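Local coordinates for methyltransferase domain-containing protein (Serratia marcescens, PDB 7CLU) that probably transfers a methyl group from S-adenosylmethionine to a substrate oxygen in the pathway that makes the pigment prodigiosin, at residues A153-Y164 with M325-L333; Y237-H247 with M265-T276. All blocks are in the same frame, centred on the assembly; numbering follows the deposited sequence.

Interaction 1 of 2, residues A153-Y164 with M325-L333; sequences AAPFIAGFVRDY and MKIAGPRTL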
loop_
_atom_site.group_PDB
_atom_site.type_symbol
_atom_site.label_atom_id
_atom_site.label_comp_id
_atom_site.label_asym_id
_atom_site.label_seq_id
_atom_site.Cartn_x
_atom_site.Cartn_y
_atom_site.Cartn_z
ATOM N N ALA A 153 -15.422 15.558 -1.436
ATOM C CA ALA A 153 -15.765 16.361 -2.596
ATOM C C ALA A 153 -15.916 17.836 -2.261
ATOM O O ALA A 153 -16.210 18.630 -3.161
ATOM C CB ALA A 153 -17.052 15.828 -3.239
ATOM N N ALA A 154 -15.728 18.215 -0.993
ATOM C CA ALA A 154 -15.911 19.605 -0.584
ATOM C C ALA A 154 -15.104 20.589 -1.423
ATOM O O ALA A 154 -15.681 21.590 -1.865
ATOM C CB ALA A 154 -15.600 19.752 0.915
ATOM N N PRO A 155 -13.812 20.380 -1.701
ATOM C CA PRO A 155 -13.109 21.350 -2.561
ATOM C C PRO A 155 -13.633 21.394 -3.984
ATOM O O PRO A 155 -13.620 22.470 -4.589
ATOM C CB PRO A 155 -11.651 20.885 -2.508
ATOM C CG PRO A 155 -11.548 20.176 -1.179
ATOM C CD PRO A 155 -12.866 19.456 -1.045
ATOM N N PHE A 156 -14.082 20.269 -4.549
ATOM C CA PHE A 156 -14.710 20.325 -5.868
ATOM C C PHE A 156 -15.988 21.146 -5.819
ATOM O O PHE A 156 -16.226 22.006 -6.678
ATOM C CB PHE A 156 -15.010 18.912 -6.390
ATOM C CG PHE A 156 -16.116 18.871 -7.415
ATOM C CD1 PHE A 156 -15.949 19.470 -8.654
ATOM C CD2 PHE A 156 -17.321 18.255 -7.135
ATOM C CE1 PHE A 156 -16.971 19.463 -9.609
ATOM C CE2 PHE A 156 -18.339 18.232 -8.083
ATOM C CZ PHE A 156 -18.163 18.845 -9.322
ATOM N N ILE A 157 -16.838 20.878 -4.826
ATOM C CA ILE A 157 -18.140 21.535 -4.760
ATOM C C ILE A 157 -17.960 23.034 -4.571
ATOM O O ILE A 157 -18.551 23.846 -5.292
ATOM C CB ILE A 157 -18.989 20.924 -3.632
ATOM C CG1 ILE A 157 -19.485 19.540 -4.031
ATOM C CG2 ILE A 157 -20.133 21.853 -3.268
ATOM C CD1 ILE A 157 -19.982 18.731 -2.877
ATOM N N ALA A 158 -17.118 23.416 -3.609
ATOM C CA ALA A 158 -16.826 24.829 -3.377
ATOM C C ALA A 158 -16.288 25.505 -4.633
ATOM O O ALA A 158 -16.702 26.619 -4.965
ATOM C CB ALA A 158 -15.833 24.971 -2.215
ATOM N N GLY A 159 -15.389 24.839 -5.358
ATOM C CA GLY A 159 -14.819 25.442 -6.552
ATOM C C GLY A 159 -15.776 25.459 -7.726
ATOM O O GLY A 159 -15.698 26.351 -8.577
ATOM N N PHE A 160 -16.677 24.472 -7.798
ATOM C CA PHE A 160 -17.735 24.487 -8.801
ATOM C C PHE A 160 -18.697 25.649 -8.543
ATOM O O PHE A 160 -18.959 26.457 -9.436
ATOM C CB PHE A 160 -18.467 23.135 -8.789
ATOM C CG PHE A 160 -19.245 22.820 -10.061
ATOM C CD1 PHE A 160 -19.244 23.684 -11.152
ATOM C CD2 PHE A 160 -19.973 21.639 -10.156
ATOM C CE1 PHE A 160 -19.968 23.369 -12.306
ATOM C CE2 PHE A 160 -20.699 21.326 -11.308
ATOM C CZ PHE A 160 -20.696 22.198 -12.375
ATOM N N VAL A 161 -19.219 25.749 -7.317
ATOM C CA VAL A 161 -20.141 26.827 -6.963
ATOM C C VAL A 161 -19.501 28.195 -7.190
ATOM O O VAL A 161 -20.172 29.144 -7.612
ATOM C CB VAL A 161 -20.624 26.665 -5.509
ATOM C CG1 VAL A 161 -21.532 27.810 -5.115
ATOM C CG2 VAL A 161 -21.355 25.347 -5.338
ATOM N N ARG A 162 -18.191 28.315 -6.937
ATOM C CA ARG A 162 -17.541 29.626 -6.977
ATOM C C ARG A 162 -17.096 30.007 -8.390
ATOM O O ARG A 162 -17.272 31.158 -8.800
ATOM C CB ARG A 162 -16.354 29.631 -6.010
ATOM C CG ARG A 162 -15.685 30.980 -5.762
ATOM C CD ARG A 162 -14.377 31.109 -6.522
ATOM N NE ARG A 162 -13.365 30.150 -6.063
ATOM C CZ ARG A 162 -12.158 29.998 -6.616
ATOM N NH1 ARG A 162 -11.803 30.738 -7.663
ATOM N NH2 ARG A 162 -11.308 29.095 -6.133
ATOM N N ASP A 163 -16.535 29.060 -9.151
ATOM C CA ASP A 163 -15.938 29.340 -10.455
ATOM C C ASP A 163 -16.903 29.226 -11.630
ATOM O O ASP A 163 -16.587 29.732 -12.715
ATOM C CB ASP A 163 -14.754 28.403 -10.711
ATOM C CG ASP A 163 -13.590 28.691 -9.802
ATOM O OD1 ASP A 163 -13.768 29.534 -8.912
ATOM O OD2 ASP A 163 -12.513 28.081 -9.964
ATOM N N TYR A 164 -18.048 28.576 -11.466
ATOM C CA TYR A 164 -19.015 28.453 -12.547
ATOM C C TYR A 164 -20.258 29.257 -12.201
ATOM O O TYR A 164 -20.740 29.216 -11.066
ATOM C CB TYR A 164 -19.387 26.995 -12.811
ATOM C CG TYR A 164 -20.365 26.815 -13.960
ATOM C CD1 TYR A 164 -21.733 26.945 -13.760
ATOM C CD2 TYR A 164 -19.914 26.513 -15.244
ATOM C CE1 TYR A 164 -22.632 26.787 -14.806
ATOM C CE2 TYR A 164 -20.809 26.338 -16.302
ATOM C CZ TYR A 164 -22.166 26.475 -16.074
ATOM O OH TYR A 164 -23.062 26.321 -17.113
ATOM N N MET A 325 -13.462 23.055 -19.008
ATOM C CA MET A 325 -13.533 24.204 -18.121
ATOM C C MET A 325 -12.798 23.827 -16.844
ATOM O O MET A 325 -13.242 22.940 -16.103
ATOM C CB MET A 325 -14.979 24.608 -17.842
ATOM C CG MET A 325 -15.112 25.807 -16.930
ATOM S SD MET A 325 -16.809 26.381 -16.860
ATOM C CE MET A 325 -17.289 26.197 -18.583
ATOM N N LYS A 326 -11.667 24.479 -16.607
ATOM C CA LYS A 326 -10.911 24.270 -15.387
ATOM C C LYS A 326 -11.571 25.022 -14.245
ATOM O O LYS A 326 -12.067 26.137 -14.424
ATOM C CB LYS A 326 -9.472 24.744 -15.563
ATOM C CG LYS A 326 -8.687 23.977 -16.606
ATOM C CD LYS A 326 -7.341 24.628 -16.851
ATOM C CE LYS A 326 -6.222 23.601 -16.856
ATOM N NZ LYS A 326 -4.882 24.195 -16.534
ATOM N N ILE A 327 -11.596 24.394 -13.068
ATOM C CA ILE A 327 -12.127 25.008 -11.857
ATOM C C ILE A 327 -11.219 24.618 -10.696
ATOM O O ILE A 327 -10.446 23.656 -10.774
ATOM C CB ILE A 327 -13.591 24.582 -11.557
ATOM C CG1 ILE A 327 -13.717 23.053 -11.522
ATOM C CG2 ILE A 327 -14.570 25.158 -12.577
ATOM C CD1 ILE A 327 -14.968 22.582 -10.828
ATOM N N ALA A 328 -11.327 25.371 -9.605
ATOM C CA ALA A 328 -10.634 24.984 -8.386
ATOM C C ALA A 328 -11.121 23.614 -7.921
ATOM O O ALA A 328 -12.264 23.213 -8.170
ATOM C CB ALA A 328 -10.846 26.019 -7.278
ATOM N N GLY A 329 -10.242 22.895 -7.228
ATOM C CA GLY A 329 -10.570 21.571 -6.753
ATOM C C GLY A 329 -9.947 20.497 -7.614
ATOM O O GLY A 329 -9.253 20.778 -8.591
ATOM N N PRO A 330 -10.167 19.234 -7.252
ATOM C CA PRO A 330 -9.501 18.142 -7.969
ATOM C C PRO A 330 -10.198 17.717 -9.255
ATOM O O PRO A 330 -9.617 16.924 -10.011
ATOM C CB PRO A 330 -9.504 17.002 -6.940
ATOM C CG PRO A 330 -10.724 17.246 -6.113
ATOM C CD PRO A 330 -10.931 18.758 -6.084
ATOM N N ARG A 331 -11.408 18.196 -9.534
ATOM C CA ARG A 331 -12.096 17.773 -10.749
ATOM C C ARG A 331 -11.903 18.790 -11.872
ATOM O O ARG A 331 -11.538 19.946 -11.649
ATOM C CB ARG A 331 -13.596 17.552 -10.499
ATOM C CG ARG A 331 -13.886 16.436 -9.516
ATOM C CD ARG A 331 -15.329 15.998 -9.525
ATOM N NE ARG A 331 -15.652 15.273 -8.304
ATOM C CZ ARG A 331 -16.843 14.770 -8.019
ATOM N NH1 ARG A 331 -17.851 14.910 -8.876
ATOM N NH2 ARG A 331 -17.029 14.149 -6.861
ATOM N N THR A 332 -12.143 18.320 -13.091
ATOM C CA THR A 332 -12.139 19.109 -14.308
ATOM C C THR A 332 -13.517 18.979 -14.952
ATOM O O THR A 332 -14.105 17.897 -14.959
ATOM C CB THR A 332 -11.040 18.602 -15.253
ATOM O OG1 THR A 332 -9.774 18.726 -14.598
ATOM C CG2 THR A 332 -11.015 19.383 -16.533
ATOM N N LEU A 333 -14.043 20.077 -15.478
ATOM C CA LEU A 333 -15.376 20.067 -16.071
ATOM C C LEU A 333 -15.266 19.797 -17.566
ATOM O O LEU A 333 -14.486 20.452 -18.271
ATOM C CB LEU A 333 -16.105 21.397 -15.820
ATOM C CG LEU A 333 -16.353 21.860 -14.383
ATOM C CD1 LEU A 333 -17.265 23.076 -14.372
ATOM C CD2 LEU A 333 -16.906 20.751 -13.463
#

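Interaction 2 of 2, residues Y237-H247 with M265-T276; sequences YDLIHLGWMLH and MPAGGRFIASET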
loop_
_atom_site.group_PDB
_atom_site.type_symbol
_atom_site.label_atom_id
_atom_site.label_comp_id
_atom_site.label_asym_id
_atom_site.label_seq_id
_atom_site.Cartn_x
_atom_site.Cartn_y
_atom_site.Cartn_z
ATOM N N TYR A 237 -34.568 20.895 -17.663
ATOM C CA TYR A 237 -33.384 21.376 -16.952
ATOM C C TYR A 237 -32.331 21.801 -17.959
ATOM O O TYR A 237 -31.786 20.961 -18.682
ATOM C CB TYR A 237 -32.848 20.310 -15.992
ATOM C CG TYR A 237 -33.845 20.045 -14.895
ATOM C CD1 TYR A 237 -33.867 20.826 -13.749
ATOM C CD2 TYR A 237 -34.821 19.067 -15.042
ATOM C CE1 TYR A 237 -34.809 20.619 -12.763
ATOM C CE2 TYR A 237 -35.771 18.853 -14.052
ATOM C CZ TYR A 237 -35.757 19.635 -12.917
ATOM O OH TYR A 237 -36.692 19.429 -11.924
ATOM N N ASP A 238 -32.042 23.109 -17.996
ATOM C CA ASP A 238 -31.095 23.650 -18.967
ATOM C C ASP A 238 -29.634 23.465 -18.557
ATOM O O ASP A 238 -28.748 23.738 -19.375
ATOM C CB ASP A 238 -31.400 25.137 -19.227
ATOM C CG ASP A 238 -31.418 25.967 -17.951
ATOM O OD1 ASP A 238 -32.270 25.723 -17.083
ATOM O OD2 ASP A 238 -30.573 26.867 -17.815
ATOM N N LEU A 239 -29.363 22.978 -17.341
ATOM C CA LEU A 239 -28.026 22.549 -16.935
ATOM C C LEU A 239 -28.124 21.177 -16.275
ATOM O O LEU A 239 -28.893 20.997 -15.321
ATOM C CB LEU A 239 -27.358 23.554 -15.974
ATOM C CG LEU A 239 -25.932 23.181 -15.506
ATOM C CD1 LEU A 239 -24.952 23.022 -16.677
ATOM C CD2 LEU A 239 -25.389 24.201 -14.515
ATOM N N ILE A 240 -27.356 20.212 -16.793
ATOM C CA ILE A 240 -27.328 18.848 -16.274
ATOM C C ILE A 240 -25.892 18.494 -15.932
ATOM O O ILE A 240 -24.972 18.763 -16.716
ATOM C CB ILE A 240 -27.893 17.828 -17.290
ATOM C CG1 ILE A 240 -29.301 18.230 -17.733
ATOM C CG2 ILE A 240 -27.921 16.433 -16.684
ATOM C CD1 ILE A 240 -30.346 17.914 -16.724
ATOM N N HIS A 241 -25.699 17.852 -14.780
ATOM C CA HIS A 241 -24.368 17.526 -14.298
ATOM C C HIS A 241 -24.309 16.061 -13.908
ATOM O O HIS A 241 -25.246 15.529 -13.304
ATOM C CB HIS A 241 -23.951 18.379 -13.067
ATOM C CG HIS A 241 -22.661 17.928 -12.450
ATOM N ND1 HIS A 241 -22.590 17.342 -11.204
ATOM C CD2 HIS A 241 -21.394 17.938 -12.934
ATOM C CE1 HIS A 241 -21.333 17.042 -10.930
ATOM N NE2 HIS A 241 -20.588 17.383 -11.967
ATOM N N LEU A 242 -23.197 15.424 -14.252
ATOM C CA LEU A 242 -22.936 14.029 -13.916
ATOM C C LEU A 242 -21.609 14.020 -13.174
ATOM O O LEU A 242 -20.561 14.308 -13.766
ATOM C CB LEU A 242 -22.903 13.155 -15.167
ATOM C CG LEU A 242 -22.628 11.652 -14.973
ATOM C CD1 LEU A 242 -23.771 11.013 -14.207
ATOM C CD2 LEU A 242 -22.442 10.964 -16.306
ATOM N N GLY A 243 -21.657 13.718 -11.880
ATOM C CA GLY A 243 -20.478 13.855 -11.044
ATOM C C GLY A 243 -19.594 12.623 -10.949
ATOM O O GLY A 243 -19.939 11.680 -10.243
ATOM N N TRP A 244 -18.478 12.617 -11.685
ATOM C CA TRP A 244 -17.398 11.639 -11.514
ATOM C C TRP A 244 -17.880 10.198 -11.685
ATOM O O TRP A 244 -17.516 9.308 -10.913
ATOM C CB TRP A 244 -16.712 11.838 -10.157
ATOM C CG TRP A 244 -15.271 11.468 -10.158
ATOM C CD1 TRP A 244 -14.480 11.228 -11.247
ATOM C CD2 TRP A 244 -14.450 11.258 -9.011
ATOM N NE1 TRP A 244 -13.209 10.905 -10.844
ATOM C CE2 TRP A 244 -13.164 10.916 -9.474
ATOM C CE3 TRP A 244 -14.673 11.342 -7.631
ATOM C CZ2 TRP A 244 -12.107 10.637 -8.604
ATOM C CZ3 TRP A 244 -13.612 11.079 -6.765
ATOM C CH2 TRP A 244 -12.349 10.736 -7.258
ATOM N N MET A 245 -18.683 9.959 -12.727
ATOM C CA MET A 245 -19.242 8.638 -13.000
ATOM C C MET A 245 -18.693 7.982 -14.258
ATOM O O MET A 245 -18.686 6.754 -14.347
ATOM C CB MET A 245 -20.776 8.717 -13.112
ATOM C CG MET A 245 -21.472 7.355 -13.399
ATOM S SD MET A 245 -23.280 7.403 -13.533
ATOM C CE MET A 245 -23.663 8.143 -11.949
ATOM N N LEU A 246 -18.238 8.764 -15.235
ATOM C CA LEU A 246 -17.876 8.185 -16.520
ATOM C C LEU A 246 -16.749 7.176 -16.362
ATOM O O LEU A 246 -16.791 6.087 -16.951
ATOM C CB LEU A 246 -17.474 9.288 -17.499
ATOM C CG LEU A 246 -18.580 10.299 -17.848
ATOM C CD1 LEU A 246 -18.060 11.433 -18.728
ATOM C CD2 LEU A 246 -19.755 9.596 -18.527
ATOM N N HIS A 247 -15.740 7.512 -15.557
ATOM C CA HIS A 247 -14.587 6.632 -15.407
ATOM C C HIS A 247 -14.920 5.318 -14.718
ATOM O O HIS A 247 -14.039 4.461 -14.620
ATOM C CB HIS A 247 -13.476 7.354 -14.646
ATOM C CG HIS A 247 -13.767 7.556 -13.194
ATOM N ND1 HIS A 247 -12.794 7.480 -12.220
ATOM C CD2 HIS A 247 -14.922 7.850 -12.551
ATOM C CE1 HIS A 247 -13.340 7.705 -11.038
ATOM N NE2 HIS A 247 -14.631 7.928 -11.212
ATOM N N MET A 265 -31.956 15.589 -22.994
ATOM C CA MET A 265 -31.753 16.985 -22.638
ATOM C C MET A 265 -32.696 17.893 -23.421
ATOM O O MET A 265 -33.109 17.555 -24.530
ATOM C CB MET A 265 -30.323 17.415 -22.934
ATOM C CG MET A 265 -29.326 17.064 -21.862
ATOM S SD MET A 265 -27.662 17.224 -22.523
ATOM C CE MET A 265 -27.621 18.986 -22.874
ATOM N N PRO A 266 -33.012 19.069 -22.886
ATOM C CA PRO A 266 -33.744 20.055 -23.687
ATOM C C PRO A 266 -32.861 20.596 -24.798
ATOM O O PRO A 266 -31.629 20.585 -24.708
ATOM C CB PRO A 266 -34.096 21.148 -22.675
ATOM C CG PRO A 266 -32.977 21.088 -21.662
ATOM C CD PRO A 266 -32.640 19.602 -21.558
ATOM N N ALA A 267 -33.505 21.060 -25.864
ATOM C CA ALA A 267 -32.765 21.711 -26.932
ATOM C C ALA A 267 -32.068 22.948 -26.384
ATOM O O ALA A 267 -32.624 23.677 -25.557
ATOM C CB ALA A 267 -33.698 22.086 -28.085
ATOM N N GLY A 268 -30.835 23.171 -26.830
ATOM C CA GLY A 268 -30.049 24.260 -26.292
ATOM C C GLY A 268 -29.540 24.049 -24.884
ATOM O O GLY A 268 -28.912 24.961 -24.331
ATOM N N GLY A 269 -29.790 22.883 -24.283
ATOM C CA GLY A 269 -29.353 22.645 -22.925
ATOM C C GLY A 269 -27.853 22.443 -22.839
ATOM O O GLY A 269 -27.172 22.186 -23.833
ATOM N N ARG A 270 -27.335 22.557 -21.615
ATOM C CA ARG A 270 -25.921 22.348 -21.332
ATOM C C ARG A 270 -25.738 21.122 -20.441
ATOM O O ARG A 270 -26.544 20.873 -19.539
ATOM C CB ARG A 270 -25.315 23.572 -20.646
ATOM C CG ARG A 270 -23.815 23.479 -20.396
ATOM C CD ARG A 270 -23.253 24.827 -19.942
ATOM N NE ARG A 270 -23.138 25.744 -21.069
ATOM C CZ ARG A 270 -22.830 27.034 -20.978
ATOM N NH1 ARG A 270 -22.604 27.599 -19.789
ATOM N NH2 ARG A 270 -22.754 27.764 -22.087
ATOM N N PHE A 271 -24.681 20.360 -20.698
ATOM C CA PHE A 271 -24.352 19.201 -19.878
ATOM C C PHE A 271 -22.901 19.301 -19.431
ATOM O O PHE A 271 -22.021 19.671 -20.213
ATOM C CB PHE A 271 -24.592 17.882 -20.617
ATOM C CG PHE A 271 -24.022 16.683 -19.902
ATOM C CD1 PHE A 271 -24.603 16.212 -18.734
ATOM C CD2 PHE A 271 -22.891 16.046 -20.380
ATOM C CE1 PHE A 271 -24.072 15.125 -18.063
ATOM C CE2 PHE A 271 -22.359 14.968 -19.710
ATOM C CZ PHE A 271 -22.953 14.515 -18.548
ATOM N N ILE A 272 -22.657 18.996 -18.163
ATOM C CA ILE A 272 -21.320 19.016 -17.603
ATOM C C ILE A 272 -21.065 17.683 -16.911
ATOM O O ILE A 272 -21.860 17.259 -16.072
ATOM C CB ILE A 272 -21.133 20.156 -16.589
ATOM C CG1 ILE A 272 -21.472 21.528 -17.196
ATOM C CG2 ILE A 272 -19.728 20.091 -16.028
ATOM C CD1 ILE A 272 -21.251 22.723 -16.214
ATOM N N ALA A 273 -19.955 17.041 -17.238
ATOM C CA ALA A 273 -19.447 15.924 -16.451
ATOM C C ALA A 273 -18.214 16.404 -15.702
ATOM O O ALA A 273 -17.315 16.972 -16.321
ATOM C CB ALA A 273 -19.075 14.743 -17.341
ATOM N N SER A 274 -18.162 16.174 -14.392
ATOM C CA SER A 274 -16.949 16.449 -13.631
ATOM C C SER A 274 -16.148 15.152 -13.531
ATOM O O SER A 274 -16.693 14.118 -13.146
ATOM C CB SER A 274 -17.252 17.017 -12.237
ATOM O OG SER A 274 -18.242 16.302 -11.521
ATOM N N GLU A 275 -14.882 15.202 -13.944
ATOM C CA GLU A 275 -14.009 14.033 -13.907
ATOM C C GLU A 275 -12.629 14.482 -13.454
ATOM O O GLU A 275 -12.370 15.681 -13.276
ATOM C CB GLU A 275 -13.910 13.317 -15.272
ATOM C CG GLU A 275 -15.229 12.815 -15.845
ATOM C CD GLU A 275 -15.645 11.489 -15.249
ATOM O OE1 GLU A 275 -14.763 10.615 -15.069
ATOM O OE2 GLU A 275 -16.852 11.327 -14.956
ATOM N N THR A 276 -11.747 13.496 -13.253
ATOM C CA THR A 276 -10.335 13.721 -12.923
ATOM C C THR A 276 -9.512 13.125 -14.062
ATOM O O THR A 276 -9.032 11.991 -13.959
ATOM C CB THR A 276 -9.933 13.080 -11.591
ATOM O OG1 THR A 276 -10.179 11.657 -11.638
ATOM C CG2 THR A 276 -10.700 13.709 -10.433
HETATM O O HOH W 1 -29.529 20.858 -20.243
HETATM O O HOH W 2 -28.312 26.116 -21.480
HETATM O O HOH W 3 -19.174 12.113 -14.649
HETATM O O HOH W 4 -12.464 10.686 -13.713
#

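Interaction 1 of 2, residues A153-Y164 with M325-L333
R331 lies along the F156 ring where helix 154-163 meets the hairpin that joins strands 322-326 and 332-337. These two antiparallel strands end the mixed sheet of the Rossmann-like methyltransferase fold, and the helix packs on the connection and on the strand residues M325 and L333 beside it. R331 can be followed outward over the ring. Its CB sits 3.6 Å from F156 CD1, and CG continues across CD1 and CG of the same ring. CD then arrives over the ring centre as a CH-pi contact, 3.6 Å from CD to the F156 centroid. NE and CZ pass above the CD2 side, where the guanidinium lies flat on the ring with the planes only 7° apart, an off-centre cation-pi stack. At the tip NH1 is 3.5 Å from F156 CE2 and also bonds to S274 OG, while NH2 reaches A153 CB. The chain can lie flat because it runs extended from CG to NE (chi2 -166°, chi3 -161°). R331 contacts S-adenosyl-L-homocysteine in a structure of this protein, so F156 backs a cofactor-site residue.

One turn on, at F160, L333 of the strand sets CD2 over the ring face and brings CD1 to 3.4 Å from F160 CE1. I327 CD1 lies against both F156 and F160. M325 SD meets the edge of Y164 in a Met-aromatic contact, 3.5 Å from CD2 of that ring. D163 OD1 forms a salt bridge with R162 NH1 within the helix, while D163 OD2 accepts A328 N at 3.0 Å, the one hydrogen bond between the segments, from above the carboxylate plane.

Interaction 2 of 2, residues Y237-H247 with M265-T276
Parallel strand pairing joins L239-G243 to R270-E275 in the buried middle of the methyltransferase sheet. The ladder alternates: R270 N gives to D238 O, I240 N to R270 O, I272 N to I240 O at 2.7 Å, L242 N to I272 O and S274 N to L242 O. On one face, L239 CD1 meets I272 CD1 at 3.7 Å. H241 has CG anti to its own N (chi1 172°), which carries the imidazole toward strand 270-275. There NE2 and S274 OG share a hydrogen bond of 2.6 Å at the ring edge, while ND1 is hydrogen-bonded to D174 OD1. On the other face F271 turns the CZ end of its ring toward L242 CB, 3.6 Å away.

Helix 251-264 links the strands as a beta-alpha-beta unit, the repeating element of a Rossmann-like fold. At the end of its strand, E275 bends at chi2 (-82°) and turns its carboxylate back to the start of the 3-10 segment. OE2 accepts L246 N at 2.9 Å, and OE1 accepts H247 N at 3.3 Å, both on the syn side but well out of the carboxylate plane. E275 thus helps to place the backbone of H247, the predicted proton acceptor, whose ND1 bonds to E304. Water 3 adds a bridge, donating to L242 O and E275 OE2 while accepting from M245 N.

Interaction 2 is a buried strand pair inside the methyltransferase sheet, held chiefly by a regular ladder of backbone bonds. Interaction 1 is only partly buried: a helix packs on the edge hairpin through rings, aliphatic groups and one guanidinium stack, with a single hydrogen bond between its segments. Both involve the same sheet, since strands 270-275 and 332-337 are antiparallel neighbours, and T332 N reaches E275 O at 2.7 Å. Side chains join them too: Y164 OH bonds to R270 NH1, and F156 CZ packs on S274 OG. Along the chain, 237-247 with 265-276 is nested inside the loop closed by 153-164 with 325-333.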